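Putative GH105 family protein (Salmonella enterica subsp. enterica serovar Paratyphi A, PDB 3QWT) is of unconfirmed function but probably hydrolyses unsaturated, uronic-acid-ended oligosaccharides, as do the alpha/alpha-toroid glycoside hydrolases of family GH105, to which it probably belongs. Local coordinates at residues V202-D207 and W217-H222; E25-I30 and Y77-Q82; I57-K60 and W65-T68; K273-D276 and L280-T283. All blocks are in the same frame, centred on the assembly; numbering follows the deposited sequence.

Contact 1: V202-D207 and W217-H222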
loop_
_atom_site.group_PDB
_atom_site.type_symbol
_atom_site.label_atom_id
_atom_site.label_comp_id
_atom_site.label_asym_id
_atom_site.label_seq_id
_atom_site.Cartn_x
_atom_site.Cartn_y
_atom_site.Cartn_z
ATOM N N VAL A 202 -25.297 7.350 -23.601
ATOM C CA VAL A 202 -24.845 8.575 -24.237
ATOM C C VAL A 202 -24.646 8.335 -25.728
ATOM O O VAL A 202 -25.220 9.046 -26.546
ATOM C CB VAL A 202 -23.549 9.130 -23.600
ATOM C CG1 VAL A 202 -22.952 10.267 -24.454
ATOM C CG2 VAL A 202 -23.832 9.636 -22.206
ATOM N N GLN A 203 -23.859 7.320 -26.079
ATOM C CA GLN A 203 -23.632 6.974 -27.484
ATOM C C GLN A 203 -24.928 6.946 -28.313
ATOM O O GLN A 203 -24.968 7.445 -29.434
ATOM C CB GLN A 203 -22.928 5.620 -27.585
ATOM C CG GLN A 203 -22.686 5.129 -29.015
ATOM C CD GLN A 203 -21.783 3.892 -29.051
ATOM O OE1 GLN A 203 -20.678 3.895 -28.485
ATOM N NE2 GLN A 203 -22.253 2.826 -29.704
ATOM N N ASN A 204 -25.986 6.376 -27.748
ATOM C CA ASN A 204 -27.191 6.067 -28.509
ATOM C C ASN A 204 -28.300 7.107 -28.407
ATOM O O ASN A 204 -29.167 7.177 -29.280
ATOM C CB ASN A 204 -27.757 4.692 -28.105
ATOM C CG ASN A 204 -26.928 3.529 -28.638
ATOM O OD1 ASN A 204 -26.202 3.656 -29.628
ATOM N ND2 ASN A 204 -27.049 2.377 -27.981
ATOM N N LEU A 205 -28.281 7.913 -27.352
ATOM C CA LEU A 205 -29.422 8.780 -27.071
ATOM C C LEU A 205 -29.107 10.274 -27.144
ATOM O O LEU A 205 -29.976 11.068 -27.485
ATOM C CB LEU A 205 -30.046 8.422 -25.728
ATOM C CG LEU A 205 -30.655 7.016 -25.705
ATOM C CD1 LEU A 205 -30.815 6.492 -24.272
ATOM C CD2 LEU A 205 -32.002 6.967 -26.454
HETATM N N MSE A 206 -27.873 10.656 -26.828
HETATM C CA MSE A 206 -27.505 12.056 -26.913
HETATM C C MSE A 206 -27.565 12.552 -28.361
HETATM O O MSE A 206 -27.166 11.862 -29.300
HETATM C CB MSE A 206 -26.111 12.295 -26.339
HETATM C CG MSE A 206 -25.659 13.754 -26.457
HETATM SE SE MSE A 206 -23.750 14.048 -26.090
HETATM C CE MSE A 206 -23.743 15.924 -26.665
ATOM N N ASP A 207 -28.056 13.765 -28.532
ATOM C CA ASP A 207 -28.088 14.396 -29.844
ATOM C C ASP A 207 -26.967 15.416 -29.910
ATOM O O ASP A 207 -27.121 16.533 -29.422
ATOM C CB ASP A 207 -29.415 15.105 -30.034
ATOM C CG ASP A 207 -29.470 15.887 -31.322
ATOM O OD1 ASP A 207 -28.807 15.464 -32.286
ATOM O OD2 ASP A 207 -30.177 16.912 -31.361
ATOM N N TRP A 217 -33.928 4.697 -28.320
ATOM C CA TRP A 217 -33.089 4.102 -29.356
ATOM C C TRP A 217 -33.458 2.632 -29.509
ATOM O O TRP A 217 -33.711 1.933 -28.518
ATOM C CB TRP A 217 -31.603 4.208 -28.974
ATOM C CG TRP A 217 -30.709 3.289 -29.764
ATOM C CD1 TRP A 217 -30.244 2.070 -29.374
ATOM C CD2 TRP A 217 -30.189 3.511 -31.078
ATOM N NE1 TRP A 217 -29.467 1.521 -30.363
ATOM C CE2 TRP A 217 -29.425 2.386 -31.422
ATOM C CE3 TRP A 217 -30.309 4.550 -32.005
ATOM C CZ2 TRP A 217 -28.769 2.277 -32.645
ATOM C CZ3 TRP A 217 -29.663 4.437 -33.219
ATOM C CH2 TRP A 217 -28.904 3.310 -33.529
ATOM N N SER A 218 -33.463 2.149 -30.741
ATOM C CA SER A 218 -33.672 0.729 -30.961
ATOM C C SER A 218 -32.592 0.113 -31.838
ATOM O O SER A 218 -32.227 0.662 -32.882
ATOM C CB SER A 218 -35.043 0.461 -31.573
ATOM O OG SER A 218 -35.181 -0.925 -31.814
ATOM N N TYR A 219 -32.085 -1.036 -31.411
ATOM C CA TYR A 219 -31.088 -1.739 -32.200
ATOM C C TYR A 219 -31.751 -2.540 -33.311
ATOM O O TYR A 219 -31.085 -3.073 -34.197
ATOM C CB TYR A 219 -30.223 -2.633 -31.319
ATOM C CG TYR A 219 -29.038 -1.907 -30.706
ATOM C CD1 TYR A 219 -28.920 -1.764 -29.337
ATOM C CD2 TYR A 219 -28.044 -1.370 -31.506
ATOM C CE1 TYR A 219 -27.836 -1.111 -28.776
ATOM C CE2 TYR A 219 -26.960 -0.722 -30.960
ATOM C CZ TYR A 219 -26.862 -0.594 -29.591
ATOM O OH TYR A 219 -25.791 0.063 -29.041
ATOM N N ASP A 220 -33.074 -2.617 -33.262
ATOM C CA ASP A 220 -33.814 -3.215 -34.347
ATOM C C ASP A 220 -34.152 -2.091 -35.319
ATOM O O ASP A 220 -35.211 -1.482 -35.242
ATOM C CB ASP A 220 -35.055 -3.917 -33.813
ATOM C CG ASP A 220 -35.953 -4.434 -34.918
ATOM O OD1 ASP A 220 -35.520 -4.429 -36.094
ATOM O OD2 ASP A 220 -37.092 -4.847 -34.608
ATOM N N GLY A 221 -33.213 -1.790 -36.206
ATOM C CA GLY A 221 -33.400 -0.733 -37.181
ATOM C C GLY A 221 -32.478 0.443 -36.925
ATOM O O GLY A 221 -32.436 1.374 -37.716
ATOM N N HIS A 222 -31.745 0.404 -35.816
ATOM C CA HIS A 222 -30.837 1.494 -35.474
ATOM C C HIS A 222 -31.430 2.882 -35.714
ATOM O O HIS A 222 -30.915 3.651 -36.523
ATOM C CB HIS A 222 -29.523 1.358 -36.246
ATOM C CG HIS A 222 -28.773 0.106 -35.926
ATOM N ND1 HIS A 222 -29.227 -1.142 -36.289
ATOM C CD2 HIS A 222 -27.612 -0.094 -35.256
ATOM C CE1 HIS A 222 -28.376 -2.059 -35.860
ATOM N NE2 HIS A 222 -27.386 -1.448 -35.232
#
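The amide nitrogen ND2 of Asn204 gives a hydrogen to the phenol OH of Tyr219, 2.8 Å away. At 171° the N-H...O line is almost straight, and the oxygen lies in the plane of the amide, so this N-H points squarely at its acceptor. The amide and the tyrosine ring stand nearly perpendicular. Trp217 of strand 216-218 lies against the same amide, its indole stacked on it with the two planes only 16° apart. ND2 sits over one indole face, 3.5 Å from Trp217 CD1, and behind it CB of Asn204 makes a CH-pi contact with the five-membered ring of Trp217, 3.9 Å from its centroid. A chi1 of -74° at Asn204, with CG beside its own backbone N, lays the amide across the indole and still lets ND2 reach the phenol. The indole edge at NE1 in turn meets the face of the Tyr219 ring, over its centre. The next residue, Leu205, the last of the helix, packs CD2 3.8 Å from CB of Trp217. Met166 of strand 165-167 touches both Asn204 and Tyr219, and Lys208 of the second subunit packs on Trp217. In this way the C-terminal end of helix 188-205 is pinned to the two-stranded antiparallel sheet of 165-167 and 216-218. The straight bond and the flat indole face together probably restrict rotation of this buried amide.

Contact 2: E25-I30 and Y77-Q82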
loop_
_atom_site.group_PDB
_atom_site.type_symbol
_atom_site.label_atom_id
_atom_site.label_comp_id
_atom_site.label_asym_id
_atom_site.label_seq_id
_atom_site.Cartn_x
_atom_site.Cartn_y
_atom_site.Cartn_z
ATOM N N GLU A 25 -41.297 28.881 4.661
ATOM C CA GLU A 25 -42.361 28.815 3.679
ATOM C C GLU A 25 -42.061 27.650 2.744
ATOM O O GLU A 25 -42.932 26.836 2.433
ATOM C CB GLU A 25 -42.403 30.127 2.896
ATOM C CG GLU A 25 -43.700 30.405 2.168
ATOM C CD GLU A 25 -43.786 31.850 1.690
ATOM O OE1 GLU A 25 -42.729 32.502 1.514
ATOM O OE2 GLU A 25 -44.914 32.342 1.507
ATOM N N LEU A 26 -40.814 27.573 2.297
ATOM C CA LEU A 26 -40.371 26.455 1.472
ATOM C C LEU A 26 -40.675 25.112 2.140
ATOM O O LEU A 26 -41.278 24.219 1.537
ATOM C CB LEU A 26 -38.881 26.572 1.200
ATOM C CG LEU A 26 -38.540 27.088 -0.182
ATOM C CD1 LEU A 26 -37.109 27.592 -0.201
ATOM C CD2 LEU A 26 -38.755 25.980 -1.195
ATOM N N LYS A 27 -40.256 24.968 3.389
ATOM C CA LYS A 27 -40.512 23.723 4.101
ATOM C C LYS A 27 -42.013 23.403 4.159
ATOM O O LYS A 27 -42.427 22.258 3.931
ATOM C CB LYS A 27 -39.913 23.772 5.504
ATOM C CG LYS A 27 -38.415 23.830 5.535
ATOM C CD LYS A 27 -37.940 23.561 6.945
ATOM C CE LYS A 27 -36.432 23.481 7.038
ATOM N NZ LYS A 27 -36.005 23.373 8.461
ATOM N N ALA A 28 -42.826 24.413 4.452
ATOM C CA ALA A 28 -44.269 24.195 4.524
ATOM C C ALA A 28 -44.828 23.730 3.179
ATOM O O ALA A 28 -45.729 22.902 3.132
ATOM C CB ALA A 28 -44.981 25.449 5.005
ATOM N N LEU A 29 -44.274 24.255 2.089
ATOM C CA LEU A 29 -44.659 23.832 0.743
ATOM C C LEU A 29 -44.297 22.353 0.525
ATOM O O LEU A 29 -45.106 21.546 0.053
ATOM C CB LEU A 29 -43.948 24.717 -0.282
ATOM C CG LEU A 29 -44.430 24.755 -1.734
ATOM C CD1 LEU A 29 -45.904 25.129 -1.824
ATOM C CD2 LEU A 29 -43.590 25.746 -2.519
ATOM N N ILE A 30 -43.073 21.992 0.882
ATOM C CA ILE A 30 -42.653 20.608 0.751
ATOM C C ILE A 30 -43.595 19.695 1.534
ATOM O O ILE A 30 -44.053 18.681 1.013
ATOM C CB ILE A 30 -41.209 20.438 1.178
ATOM C CG1 ILE A 30 -40.326 21.274 0.248
ATOM C CG2 ILE A 30 -40.814 18.967 1.124
ATOM C CD1 ILE A 30 -38.872 21.358 0.647
ATOM N N TYR A 77 -36.603 10.957 0.299
ATOM C CA TYR A 77 -35.357 10.624 0.979
ATOM C C TYR A 77 -34.482 11.863 1.045
ATOM O O TYR A 77 -33.950 12.200 2.097
ATOM C CB TYR A 77 -34.591 9.469 0.320
ATOM C CG TYR A 77 -33.321 9.201 1.083
ATOM C CD1 TYR A 77 -33.370 8.586 2.326
ATOM C CD2 TYR A 77 -32.085 9.632 0.607
ATOM C CE1 TYR A 77 -32.217 8.374 3.069
ATOM C CE2 TYR A 77 -30.919 9.426 1.351
ATOM C CZ TYR A 77 -31.002 8.794 2.580
ATOM O OH TYR A 77 -29.876 8.575 3.334
ATOM N N HIS A 78 -34.360 12.546 -0.088
ATOM C CA HIS A 78 -33.576 13.780 -0.159
ATOM C C HIS A 78 -33.921 14.749 0.970
ATOM O O HIS A 78 -33.050 15.154 1.743
ATOM C CB HIS A 78 -33.717 14.451 -1.540
ATOM C CG HIS A 78 -32.687 13.989 -2.523
ATOM N ND1 HIS A 78 -31.557 14.717 -2.810
ATOM C CD2 HIS A 78 -32.587 12.846 -3.244
ATOM C CE1 HIS A 78 -30.811 14.054 -3.678
ATOM N NE2 HIS A 78 -31.416 12.914 -3.955
ATOM N N TYR A 79 -35.197 15.095 1.083
ATOM C CA TYR A 79 -35.620 15.918 2.195
ATOM C C TYR A 79 -35.193 15.322 3.537
ATOM O O TYR A 79 -34.605 16.017 4.374
ATOM C CB TYR A 79 -37.123 16.172 2.163
ATOM C CG TYR A 79 -37.538 17.297 3.106
ATOM C CD1 TYR A 79 -37.266 18.622 2.788
ATOM C CD2 TYR A 79 -38.186 17.033 4.312
ATOM C CE1 TYR A 79 -37.631 19.656 3.633
ATOM C CE2 TYR A 79 -38.551 18.062 5.167
ATOM C CZ TYR A 79 -38.266 19.376 4.818
ATOM O OH TYR A 79 -38.611 20.418 5.654
ATOM N N TYR A 80 -35.471 14.036 3.741
ATOM C CA TYR A 80 -35.121 13.400 5.004
ATOM C C TYR A 80 -33.616 13.508 5.252
ATOM O O TYR A 80 -33.167 13.858 6.345
ATOM C CB TYR A 80 -35.543 11.920 5.037
ATOM C CG TYR A 80 -34.819 11.144 6.118
ATOM C CD1 TYR A 80 -35.076 11.387 7.467
ATOM C CD2 TYR A 80 -33.863 10.207 5.801
ATOM C CE1 TYR A 80 -34.399 10.691 8.473
ATOM C CE2 TYR A 80 -33.184 9.513 6.792
ATOM C CZ TYR A 80 -33.452 9.763 8.125
ATOM O OH TYR A 80 -32.780 9.071 9.106
ATOM N N GLN A 81 -32.835 13.201 4.230
ATOM C CA GLN A 81 -31.387 13.206 4.369
ATOM C C GLN A 81 -30.849 14.558 4.840
ATOM O O GLN A 81 -29.941 14.613 5.659
ATOM C CB GLN A 81 -30.737 12.800 3.052
ATOM C CG GLN A 81 -29.206 12.774 3.089
ATOM C CD GLN A 81 -28.620 12.314 1.767
ATOM O OE1 GLN A 81 -28.838 12.948 0.726
ATOM N NE2 GLN A 81 -27.903 11.187 1.791
ATOM N N GLN A 82 -31.421 15.641 4.318
ATOM C CA GLN A 82 -30.973 16.998 4.648
ATOM C C GLN A 82 -31.412 17.495 6.029
ATOM O O GLN A 82 -30.627 18.139 6.726
ATOM C CB GLN A 82 -31.441 17.990 3.576
ATOM C CG GLN A 82 -31.003 19.422 3.805
ATOM C CD GLN A 82 -31.796 20.398 2.949
ATOM O OE1 GLN A 82 -32.672 21.091 3.445
ATOM N NE2 GLN A 82 -31.513 20.426 1.651
#
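Two helices of the alpha/alpha toroid, 23-37 and 67-83, pack against each other here, and Tyr79 is the side chain that bridges them. Its ring reaches across from helix 67-83, CG anti to its backbone N (chi1 -166°), and lies against the flank of helix 23-37. Ile30 takes the ring from one face. Its CG2 stands 4.1 Å from the ring centroid and 17° off the normal, a CH-pi contact displaced toward the rim, while CD1 of the same isoleucine packs 3.7 Å from Tyr79 CE1. Both branches of Ile30 therefore grip the CD1-CE1 side of the ring. The backbones stay well apart, with 8.6 Å between the CA atoms of Ile30 and Tyr79, so the aromatic ring spans most of the gap. Elsewhere Tyr79 also touches Thr374 of helix 363-377 and Met88 of helix 86-102, which places it where several helices of the toroid converge. No hydrogen bond joins the two segments. At the far end of the ring, the extended chain of Lys27 runs across the phenol at about a right angle, and its methylene CG comes to 3.4 Å from Tyr79 OH.

Contact 3: I57-K60 and W65-T68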
loop_
_atom_site.group_PDB
_atom_site.type_symbol
_atom_site.label_atom_id
_atom_site.label_comp_id
_atom_site.label_asym_id
_atom_site.label_seq_id
_atom_site.Cartn_x
_atom_site.Cartn_y
_atom_site.Cartn_z
ATOM N N ILE A 57 -52.076 -2.714 -11.786
ATOM C CA ILE A 57 -51.121 -1.934 -11.012
ATOM C C ILE A 57 -51.504 -0.446 -10.960
ATOM O O ILE A 57 -51.648 0.215 -11.996
ATOM C CB ILE A 57 -49.672 -2.107 -11.546
ATOM C CG1 ILE A 57 -49.221 -3.564 -11.421
ATOM C CG2 ILE A 57 -48.696 -1.200 -10.803
ATOM C CD1 ILE A 57 -49.309 -4.357 -12.716
ATOM N N ASP A 58 -51.676 0.065 -9.742
ATOM C CA ASP A 58 -51.916 1.485 -9.520
ATOM C C ASP A 58 -50.593 2.246 -9.554
ATOM O O ASP A 58 -49.768 2.142 -8.646
ATOM C CB ASP A 58 -52.662 1.717 -8.199
ATOM C CG ASP A 58 -53.103 3.169 -8.014
ATOM O OD1 ASP A 58 -52.943 3.990 -8.949
ATOM O OD2 ASP A 58 -53.615 3.484 -6.921
ATOM N N THR A 59 -50.424 3.006 -10.624
ATOM C CA THR A 59 -49.195 3.711 -10.965
ATOM C C THR A 59 -49.190 5.119 -10.361
ATOM O O THR A 59 -48.152 5.801 -10.312
ATOM C CB THR A 59 -49.146 3.831 -12.507
ATOM O OG1 THR A 59 -48.217 2.891 -13.038
ATOM C CG2 THR A 59 -48.819 5.226 -12.971
ATOM N N LYS A 60 -50.367 5.530 -9.885
ATOM C CA LYS A 60 -50.624 6.906 -9.474
ATOM C C LYS A 60 -50.897 7.025 -7.967
ATOM O O LYS A 60 -50.348 7.910 -7.305
ATOM C CB LYS A 60 -51.772 7.489 -10.317
ATOM C CG LYS A 60 -52.515 8.648 -9.699
ATOM C CD LYS A 60 -53.847 8.874 -10.423
ATOM C CE LYS A 60 -53.831 10.151 -11.246
ATOM N NZ LYS A 60 -54.001 11.369 -10.404
ATOM N N TRP A 65 -46.680 -0.227 -6.622
ATOM C CA TRP A 65 -45.262 -0.461 -6.826
ATOM C C TRP A 65 -44.865 -0.283 -8.287
ATOM O O TRP A 65 -45.023 -1.194 -9.101
ATOM C CB TRP A 65 -44.892 -1.871 -6.363
ATOM C CG TRP A 65 -43.399 -2.188 -6.365
ATOM C CD1 TRP A 65 -42.411 -1.593 -7.114
ATOM C CD2 TRP A 65 -42.742 -3.185 -5.559
ATOM N NE1 TRP A 65 -41.180 -2.169 -6.825
ATOM C CE2 TRP A 65 -41.362 -3.148 -5.879
ATOM C CE3 TRP A 65 -43.193 -4.118 -4.614
ATOM C CZ2 TRP A 65 -40.436 -4.003 -5.281
ATOM C CZ3 TRP A 65 -42.268 -4.964 -4.013
ATOM C CH2 TRP A 65 -40.907 -4.906 -4.354
ATOM N N GLU A 66 -44.363 0.894 -8.625
ATOM C CA GLU A 66 -43.643 1.058 -9.884
ATOM C C GLU A 66 -42.644 2.212 -9.865
ATOM O O GLU A 66 -42.371 2.797 -8.819
ATOM C CB GLU A 66 -44.578 1.190 -11.082
ATOM C CG GLU A 66 -43.865 0.803 -12.376
ATOM C CD GLU A 66 -44.530 1.371 -13.570
ATOM O OE1 GLU A 66 -44.503 0.725 -14.634
ATOM O OE2 GLU A 66 -45.090 2.475 -13.444
ATOM N N TRP A 67 -42.094 2.530 -11.027
ATOM C CA TRP A 67 -41.013 3.511 -11.088
ATOM C C TRP A 67 -41.426 4.811 -10.427
ATOM O O TRP A 67 -40.599 5.532 -9.874
ATOM C CB TRP A 67 -40.547 3.748 -12.530
ATOM C CG TRP A 67 -41.557 4.455 -13.393
ATOM C CD1 TRP A 67 -42.552 3.879 -14.132
ATOM C CD2 TRP A 67 -41.671 5.866 -13.601
ATOM N NE1 TRP A 67 -43.274 4.842 -14.788
ATOM C CE2 TRP A 67 -42.757 6.072 -14.479
ATOM C CE3 TRP A 67 -40.963 6.975 -13.129
ATOM C CZ2 TRP A 67 -43.153 7.342 -14.896
ATOM C CZ3 TRP A 67 -41.348 8.235 -13.549
ATOM C CH2 TRP A 67 -42.442 8.409 -14.423
ATOM N N THR A 68 -42.714 5.094 -10.460
ATOM C CA THR A 68 -43.200 6.388 -10.002
ATOM C C THR A 68 -42.969 6.496 -8.510
ATOM O O THR A 68 -42.442 7.489 -8.020
ATOM C CB THR A 68 -44.701 6.584 -10.330
ATOM O OG1 THR A 68 -45.478 5.590 -9.643
ATOM C CG2 THR A 68 -44.928 6.471 -11.838
#
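Thr59 faces two side chains from the start of helix 67-83, Glu66 and Thr68, and meets each with a different group. Its hydroxyl turns to Glu66: OG1 donates a weak hydrogen bond to OE2, 3.2 Å away, with the two side chains set at a slant to each other. Glu66 gets there by stretching out, CG anti to its backbone N and the chain extended beyond. Its backbone occupies the N-cap position, and its N bonds to His69 ND1. Thr68, the second residue of the helix, goes for the backbone instead. Its OG1 donates to the carbonyl O of Thr59 at 2.8 Å, approaching at 141° to the C=O and tilted 27° from the carbonyl plane. With chi1 at 62°, OG1 is tucked between the backbone N and carbonyl carbon of Thr68, while CG2 packs 3.6 Å from that same Thr59 O. CG2 of Ile57 also rests against the carbonyl O of Trp65, 4.0 Å away. On the loop itself, Asp58 OD1 accepts from Lys60 N in an Asx turn and also from Gly61 N, shaping the bend. The contact ties the loop that follows strand 56-57 to the first turn of helix 67-83. Pro363 and Tyr364 of helix 363-377 pack on Thr68, and the Trp65 indole runs in among helices 86-102 and 114-125.

Contact 4: K273-D276 and L280-T283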
loop_
_atom_site.group_PDB
_atom_site.type_symbol
_atom_site.label_atom_id
_atom_site.label_comp_id
_atom_site.label_asym_id
_atom_site.label_seq_id
_atom_site.Cartn_x
_atom_site.Cartn_y
_atom_site.Cartn_z
ATOM N N LYS A 273 -31.292 27.788 -23.364
ATOM C CA LYS A 273 -31.808 28.473 -24.551
ATOM C C LYS A 273 -33.222 28.036 -24.907
ATOM O O LYS A 273 -33.837 28.557 -25.841
ATOM C CB LYS A 273 -30.881 28.205 -25.738
ATOM C CG LYS A 273 -29.471 28.747 -25.548
ATOM C CD LYS A 273 -28.486 28.170 -26.574
ATOM C CE LYS A 273 -29.090 28.108 -27.977
ATOM N NZ LYS A 273 -29.708 29.402 -28.413
ATOM N N CYS A 274 -33.721 27.079 -24.140
ATOM C CA CYS A 274 -34.938 26.361 -24.440
ATOM C C CYS A 274 -36.026 26.779 -23.468
ATOM O O CYS A 274 -37.194 26.456 -23.659
ATOM C CB CYS A 274 -34.670 24.855 -24.229
ATOM S SG CYS A 274 -34.826 23.855 -25.709
ATOM N N GLN A 275 -35.622 27.455 -22.395
ATOM C CA GLN A 275 -36.519 27.740 -21.288
ATOM C C GLN A 275 -37.524 28.793 -21.701
ATOM O O GLN A 275 -37.162 29.825 -22.271
ATOM C CB GLN A 275 -35.737 28.204 -20.059
ATOM C CG GLN A 275 -36.539 28.235 -18.764
ATOM C CD GLN A 275 -35.671 28.609 -17.581
ATOM O OE1 GLN A 275 -34.653 29.284 -17.746
ATOM N NE2 GLN A 275 -36.054 28.159 -16.378
ATOM N N ASP A 276 -38.788 28.517 -21.420
ATOM C CA ASP A 276 -39.863 29.456 -21.709
ATOM C C ASP A 276 -39.901 30.554 -20.665
ATOM O O ASP A 276 -39.596 30.318 -19.504
ATOM C CB ASP A 276 -41.206 28.730 -21.740
ATOM C CG ASP A 276 -42.380 29.686 -21.874
ATOM O OD1 ASP A 276 -42.598 30.202 -22.994
ATOM O OD2 ASP A 276 -43.076 29.921 -20.859
ATOM N N LEU A 280 -40.473 27.579 -16.998
ATOM C CA LEU A 280 -40.777 26.189 -17.305
ATOM C C LEU A 280 -40.248 25.800 -18.679
ATOM O O LEU A 280 -39.834 26.661 -19.451
ATOM C CB LEU A 280 -42.280 25.937 -17.233
ATOM C CG LEU A 280 -42.782 25.395 -15.886
ATOM C CD1 LEU A 280 -42.754 26.453 -14.778
ATOM C CD2 LEU A 280 -44.173 24.826 -16.049
ATOM N N TRP A 281 -40.257 24.501 -18.971
ATOM C CA TRP A 281 -39.812 23.999 -20.270
ATOM C C TRP A 281 -40.929 23.282 -20.997
ATOM O O TRP A 281 -41.767 22.645 -20.357
ATOM C CB TRP A 281 -38.654 23.012 -20.105
ATOM C CG TRP A 281 -37.346 23.640 -19.946
ATOM C CD1 TRP A 281 -36.439 23.923 -20.931
ATOM C CD2 TRP A 281 -36.757 24.063 -18.720
ATOM N NE1 TRP A 281 -35.315 24.492 -20.387
ATOM C CE2 TRP A 281 -35.484 24.590 -19.030
ATOM C CE3 TRP A 281 -37.180 24.041 -17.385
ATOM C CZ2 TRP A 281 -34.627 25.093 -18.050
ATOM C CZ3 TRP A 281 -36.332 24.542 -16.415
ATOM C CH2 TRP A 281 -35.070 25.063 -16.752
ATOM N N HIS A 282 -40.913 23.360 -22.330
ATOM C CA HIS A 282 -41.903 22.682 -23.168
ATOM C C HIS A 282 -41.720 21.152 -23.197
ATOM O O HIS A 282 -40.590 20.644 -23.200
ATOM C CB HIS A 282 -41.875 23.255 -24.584
ATOM C CG HIS A 282 -42.155 24.724 -24.647
ATOM N ND1 HIS A 282 -43.437 25.239 -24.673
ATOM C CD2 HIS A 282 -41.322 25.792 -24.699
ATOM C CE1 HIS A 282 -43.379 26.556 -24.738
ATOM N NE2 HIS A 282 -42.107 26.918 -24.761
ATOM N N THR A 283 -42.838 20.427 -23.217
ATOM C CA THR A 283 -42.822 18.970 -23.107
ATOM C C THR A 283 -42.097 18.341 -24.294
ATOM O O THR A 283 -41.472 17.281 -24.171
ATOM C CB THR A 283 -44.239 18.384 -22.933
ATOM O OG1 THR A 283 -44.143 17.046 -22.442
ATOM C CG2 THR A 283 -45.007 18.390 -24.251
HETATM O O HOH W 1 -38.621 24.241 -23.670
#
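This is a contact within one loop, where the chain folds back on itself between helices 255-272 and 294-309: a backbone hydrogen bond beside a glutamine chain laid on an indole face. Asp276 N donates to Leu280 O at 2.9 Å, and the nitrogen lies almost on the extension of the C=O bond (175°). Gln275 lies over one face of the Trp281 indole. With CG anti to the backbone N (chi1 -167°) and the chain extended beyond, it runs flat along the ring: CG stands 3.9 Å from the centroid of the six-membered ring as a CH-pi contact, and NE2 3.3 Å from Trp281 CH2. Amide and indole planes are 17° apart. Gln275 NE2 also bonds to the carbonyls of Gly279 and Val320. CB of Cys274 approaches the indole edge in plane, 3.9 Å from Trp281 CD1, while NE1 bonds to Leu271 O. Asp276 CB comes to 3.6 Å from His282 NE2, carboxylate and imidazole steeply inclined; their polar ends have other partners, Asp276 OD2 with Ser278 OG and His282 ND1 with Ser290 O. A water also joins the segments, donating to Cys274 O at 2.6 Å and accepting from His282 N at 2.8 Å. Val320 and Ala324 of helix 318-330 pack on the indole. The fold-back is held in three ways: a direct backbone bond, a water-relayed one, and an amide chain flat on an indole.

Overall arrangement
Contacts 1, 2 and 3 are buried, whereas contact 4 is only partly so. Contacts 2 and 3 share helix 67-83: its start is fixed by threonine and glutamate hydrogen bonds in contact 3, its far part by apolar and CH-pi packing without a hydrogen bond against another helix in contact 2, with centres 23 Å apart. Contact 2 joins helix to helix. The others fasten loops, turns or a strand end and lean on polar bonds. Contacts 1 and 4 both lay an amide side chain on an indole, but contact 1 adds a side-chain bond to a phenol and contact 4 a backbone bond and a water. Contacts 1 and 2 lie on opposite sides of the chain's centre.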